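Local coordinates for protein Protease/Reverse transcriptase/ribonuclease H (Eastern chimpanzee simian foamy virus, PDB 7KSF) that carries an aspartic protease, a reverse transcriptase and a ribonuclease H in one viral polyprotein chain, and probably serves viral maturation and reverse transcription of the genome, at residues 221-226 and 284-289; 252-257 and 280-285. The protein carries 1 engineered substitution. All coordinates share one frame; numbering follows the deposited sequence.

Interaction 1. Residues 221-226 and 284-289; sequences IPLTAA and FLNSPA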
# COMPACT_ATOMS: atom_id res chain seq x y z
N ILE A 221 13.03 14.35 23.61
CA ILE A 221 13.22 15.33 22.50
C ILE A 221 11.93 16.13 22.30
O ILE A 221 10.88 15.50 22.04
CB ILE A 221 13.65 14.61 21.20
CG1 ILE A 221 15.16 14.35 21.17
CG2 ILE A 221 13.19 15.39 19.98
CD1 ILE A 221 15.65 13.45 22.29
N PRO A 222 11.95 17.47 22.42
CA PRO A 222 10.75 18.29 22.24
C PRO A 222 10.47 18.53 20.75
O PRO A 222 11.39 18.43 19.96
CB PRO A 222 11.14 19.61 22.93
CG PRO A 222 12.63 19.71 22.69
CD PRO A 222 13.13 18.28 22.75
N LEU A 223 9.21 18.84 20.41
CA LEU A 223 8.82 19.10 19.00
C LEU A 223 9.29 20.50 18.59
O LEU A 223 8.50 21.45 18.72
CB LEU A 223 7.30 18.97 18.87
CG LEU A 223 6.79 17.58 18.51
CD1 LEU A 223 5.35 17.64 18.01
CD2 LEU A 223 7.69 16.92 17.48
N THR A 224 10.54 20.60 18.12
CA THR A 224 11.12 21.91 17.69
C THR A 224 11.64 21.79 16.26
O THR A 224 12.87 21.80 16.07
CB THR A 224 12.22 22.37 18.66
OG1 THR A 224 13.42 21.68 18.31
CG2 THR A 224 11.88 22.11 20.11
N ALA A 225 10.71 21.69 15.30
CA ALA A 225 11.00 21.58 13.86
C ALA A 225 9.73 21.91 13.07
O ALA A 225 8.63 21.74 13.64
CB ALA A 225 11.50 20.19 13.54
N ALA A 226 9.87 22.37 11.82
CA ALA A 226 8.71 22.74 10.99
C ALA A 226 8.08 21.49 10.37
O ALA A 226 8.72 20.88 9.49
CB ALA A 226 9.12 23.73 9.93
N PHE A 284 12.23 7.43 15.20
CA PHE A 284 12.66 8.60 15.95
C PHE A 284 11.62 9.71 15.83
O PHE A 284 10.77 9.71 14.94
CB PHE A 284 14.02 9.08 15.44
CG PHE A 284 14.58 10.26 16.19
CD1 PHE A 284 14.57 11.53 15.63
CD2 PHE A 284 15.11 10.10 17.46
CE1 PHE A 284 15.08 12.61 16.32
CE2 PHE A 284 15.62 11.18 18.16
CZ PHE A 284 15.61 12.43 17.59
N LEU A 285 11.70 10.67 16.76
CA LEU A 285 10.68 11.70 16.85
C LEU A 285 10.72 12.66 15.66
O LEU A 285 9.70 12.94 15.04
CB LEU A 285 10.82 12.47 18.17
CG LEU A 285 9.69 13.44 18.50
CD1 LEU A 285 8.35 12.71 18.52
CD2 LEU A 285 9.94 14.13 19.83
N ASN A 286 11.91 13.17 15.34
CA ASN A 286 12.06 14.21 14.32
C ASN A 286 12.54 13.69 12.97
O ASN A 286 12.69 14.48 12.04
CB ASN A 286 13.02 15.29 14.81
CG ASN A 286 12.43 16.12 15.94
OD1 ASN A 286 11.22 16.13 16.14
ND2 ASN A 286 13.30 16.82 16.67
N SER A 287 12.78 12.38 12.84
CA SER A 287 13.26 11.84 11.57
C SER A 287 12.27 12.07 10.43
O SER A 287 12.71 12.52 9.35
CB SER A 287 13.60 10.36 11.73
OG SER A 287 14.80 10.20 12.46
N PRO A 288 10.97 11.78 10.56
CA PRO A 288 10.06 12.05 9.43
C PRO A 288 9.99 13.52 9.05
O PRO A 288 9.89 13.84 7.86
CB PRO A 288 8.71 11.54 9.94
CG PRO A 288 9.05 10.55 10.98
CD PRO A 288 10.26 11.10 11.66
N ALA A 289 10.04 14.43 10.03
CA ALA A 289 9.95 15.86 9.73
C ALA A 289 11.25 16.38 9.13
O ALA A 289 11.23 17.08 8.11
CB ALA A 289 9.58 16.63 11.00
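The polymerase core of a retroviral reverse transcriptase offers a worked example of apolar side chains joining two loops without a hydrogen bond: I221 and L223, in the loop between helix 215-218 and helix 231-237, settle on F284, L285 and N286 where the LPQG loop runs into helix 287-299. I221 is central. Its two branches divide the work. CG2 stands anti to the backbone N and reaches between two neighbours, 3.5 Å from CD2 of L285 and 3.6 Å from ND2 of N286. The I221 and L285 side chains lie antiparallel, one passing the other. The other branch, CG1, is turned beside the backbone N (chi1 -83°) and comes to CZ of the F284 ring at 4.1 Å, the two side chains set nearly perpendicular. F284 also touches N218 of helix 215-218 and I151, and L285 also touches N218, which ties the LPQG side of the contact to the same helix that precedes I221. L223 sits at the centre of an inverse gamma turn, and the end of its side chain comes up to L285 and N286. It meets L285 almost perpendicularly, with its CD2 4.1 Å from CG of L285. The same methyl lies beside the N286 amide, where CD2 of L223 is 3.9 Å from OD1 of N286.

Interaction 2. Residues 252-257 and 280-285; sequences GFWAHP and LPQGFL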
# COMPACT_ATOMS: atom_id res chain seq x y z
N GLY A 252 14.46 6.91 3.35
CA GLY A 252 15.24 8.12 3.09
C GLY A 252 15.91 8.68 4.32
O GLY A 252 16.99 9.26 4.24
N PHE A 253 15.28 8.52 5.49
CA PHE A 253 15.90 8.97 6.72
C PHE A 253 17.25 8.30 6.95
O PHE A 253 18.08 8.85 7.69
CB PHE A 253 14.97 8.72 7.91
CG PHE A 253 14.11 7.50 7.76
CD1 PHE A 253 14.67 6.24 7.81
CD2 PHE A 253 12.74 7.63 7.56
CE1 PHE A 253 13.88 5.12 7.67
CE2 PHE A 253 11.95 6.51 7.42
CZ PHE A 253 12.52 5.25 7.47
N TRP A 254 17.51 7.15 6.33
CA TRP A 254 18.85 6.58 6.37
C TRP A 254 19.84 7.32 5.49
O TRP A 254 21.02 6.98 5.49
CB TRP A 254 18.81 5.10 5.98
CG TRP A 254 18.17 4.22 7.00
CD1 TRP A 254 17.86 4.55 8.29
CD2 TRP A 254 17.74 2.86 6.83
NE1 TRP A 254 17.27 3.49 8.93
CE2 TRP A 254 17.19 2.44 8.05
CE3 TRP A 254 17.77 1.97 5.75
CZ2 TRP A 254 16.67 1.16 8.23
CZ3 TRP A 254 17.26 0.70 5.94
CH2 TRP A 254 16.71 0.31 7.17
N ALA A 255 19.40 8.33 4.73
CA ALA A 255 20.33 9.10 3.91
C ALA A 255 20.82 10.36 4.61
O ALA A 255 21.91 10.84 4.28
CB ALA A 255 19.68 9.47 2.58
N HIS A 256 20.06 10.89 5.56
CA HIS A 256 20.44 12.10 6.27
C HIS A 256 21.35 11.75 7.43
O HIS A 256 20.91 11.08 8.37
CB HIS A 256 19.21 12.83 6.78
CG HIS A 256 18.42 13.51 5.71
ND1 HIS A 256 17.80 12.82 4.69
CD2 HIS A 256 18.15 14.82 5.50
CE1 HIS A 256 17.18 13.68 3.89
NE2 HIS A 256 17.37 14.89 4.37
N PRO A 257 22.61 12.18 7.42
CA PRO A 257 23.49 11.90 8.56
C PRO A 257 23.25 12.85 9.71
O PRO A 257 22.85 14.00 9.54
CB PRO A 257 24.89 12.09 7.96
CG PRO A 257 24.70 13.13 6.91
CD PRO A 257 23.31 12.90 6.34
N LEU A 280 19.78 9.32 10.24
CA LEU A 280 18.51 9.38 10.96
C LEU A 280 17.90 7.98 11.02
O LEU A 280 17.87 7.27 10.01
CB LEU A 280 17.54 10.34 10.28
CG LEU A 280 17.86 11.84 10.24
CD1 LEU A 280 16.84 12.54 9.36
CD2 LEU A 280 17.86 12.44 11.64
N PRO A 281 17.40 7.56 12.18
CA PRO A 281 16.75 6.25 12.28
C PRO A 281 15.23 6.33 12.20
O PRO A 281 14.64 7.36 12.51
CB PRO A 281 17.22 5.73 13.64
CG PRO A 281 17.60 6.99 14.43
CD PRO A 281 17.56 8.18 13.51
N GLN A 282 14.60 5.24 11.77
CA GLN A 282 13.15 5.18 11.69
C GLN A 282 12.56 4.93 13.07
O GLN A 282 13.14 4.22 13.90
CB GLN A 282 12.71 4.09 10.72
CG GLN A 282 13.30 2.72 11.01
CD GLN A 282 13.09 1.75 9.86
OE1 GLN A 282 12.55 2.11 8.81
NE2 GLN A 282 13.52 0.51 10.05
N GLY A 283 11.45 5.50 13.41
CA GLY A 283 10.84 5.47 14.72
C GLY A 283 11.27 6.61 15.62
O GLY A 283 10.72 6.74 16.73
N PHE A 284 12.23 7.43 15.20
CA PHE A 284 12.66 8.60 15.95
C PHE A 284 11.62 9.71 15.83
O PHE A 284 10.77 9.71 14.94
CB PHE A 284 14.02 9.08 15.44
CG PHE A 284 14.58 10.26 16.19
CD1 PHE A 284 14.57 11.53 15.63
CD2 PHE A 284 15.11 10.10 17.46
CE1 PHE A 284 15.08 12.61 16.32
CE2 PHE A 284 15.62 11.18 18.16
CZ PHE A 284 15.61 12.43 17.59
N LEU A 285 11.70 10.67 16.76
CA LEU A 285 10.68 11.70 16.85
C LEU A 285 10.72 12.66 15.66
O LEU A 285 9.70 12.94 15.04
CB LEU A 285 10.82 12.47 18.17
CG LEU A 285 9.69 13.44 18.50
CD1 LEU A 285 8.35 12.71 18.52
CD2 LEU A 285 9.94 14.13 19.83
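L280 opens the LPQG motif of the reverse transcriptase, and it meets F253, W254 and H256 of the loop that follows strand 243-249; in related retroviral enzymes these two loops help to form the nucleotide pocket, and the same is probable here. The backbone N of L280 donates to O of H256 over 2.8 Å, bent at the hydrogen (145°) although the donor lies almost straight out from the acceptor carbonyl. Its side chain then crosses that of H256 at a slant, with CD1 of L280 3.5 Å from CB of H256, while the H256 ring extends toward F291 and H149. The carbonyl of L280 points at the indole edge of W254, where its O lies in the ring plane, 3.2 Å from CD1 of W254. P281 begins a type II turn that runs to F284, and its carbonyl O accepts a hydrogen bond from OG of S287. Q282 then packs on the F253 ring, its CA above one face toward the rim and its CB 3.4 Å from CE1 of F253. With CG between the backbone N and the carbonyl carbon (chi1 53°) and the chain extended beyond, the Q282 amide reaches past the F253 rim to W254. There NE2 of Q282 lies 3.7 Å from CZ2 of W254, the amide and indole planes inclined by 52°. G283 takes the third position of the turn with a positive phi, and its O accepts a hydrogen bond from ND2 of N218.

Followed from the N terminus, the chain passes 221-226, crosses helix 231-237 and strand 243-249, and reaches 252-257. It then makes the excursion containing strands 268-270 and 273-277, and interaction 2 closes that loop at 280-285. Interaction 1 closes the longer loop as the chain enters helix 287-299, so the shorter loop nests inside the longer one. Both contacts end on the same continuous run, where they overlap in the shared residues F284 and L285, with centres about 11 Å apart. Together they set the LPQG turn between the loop beyond strand 243-249 and the loop beyond helix 215-218.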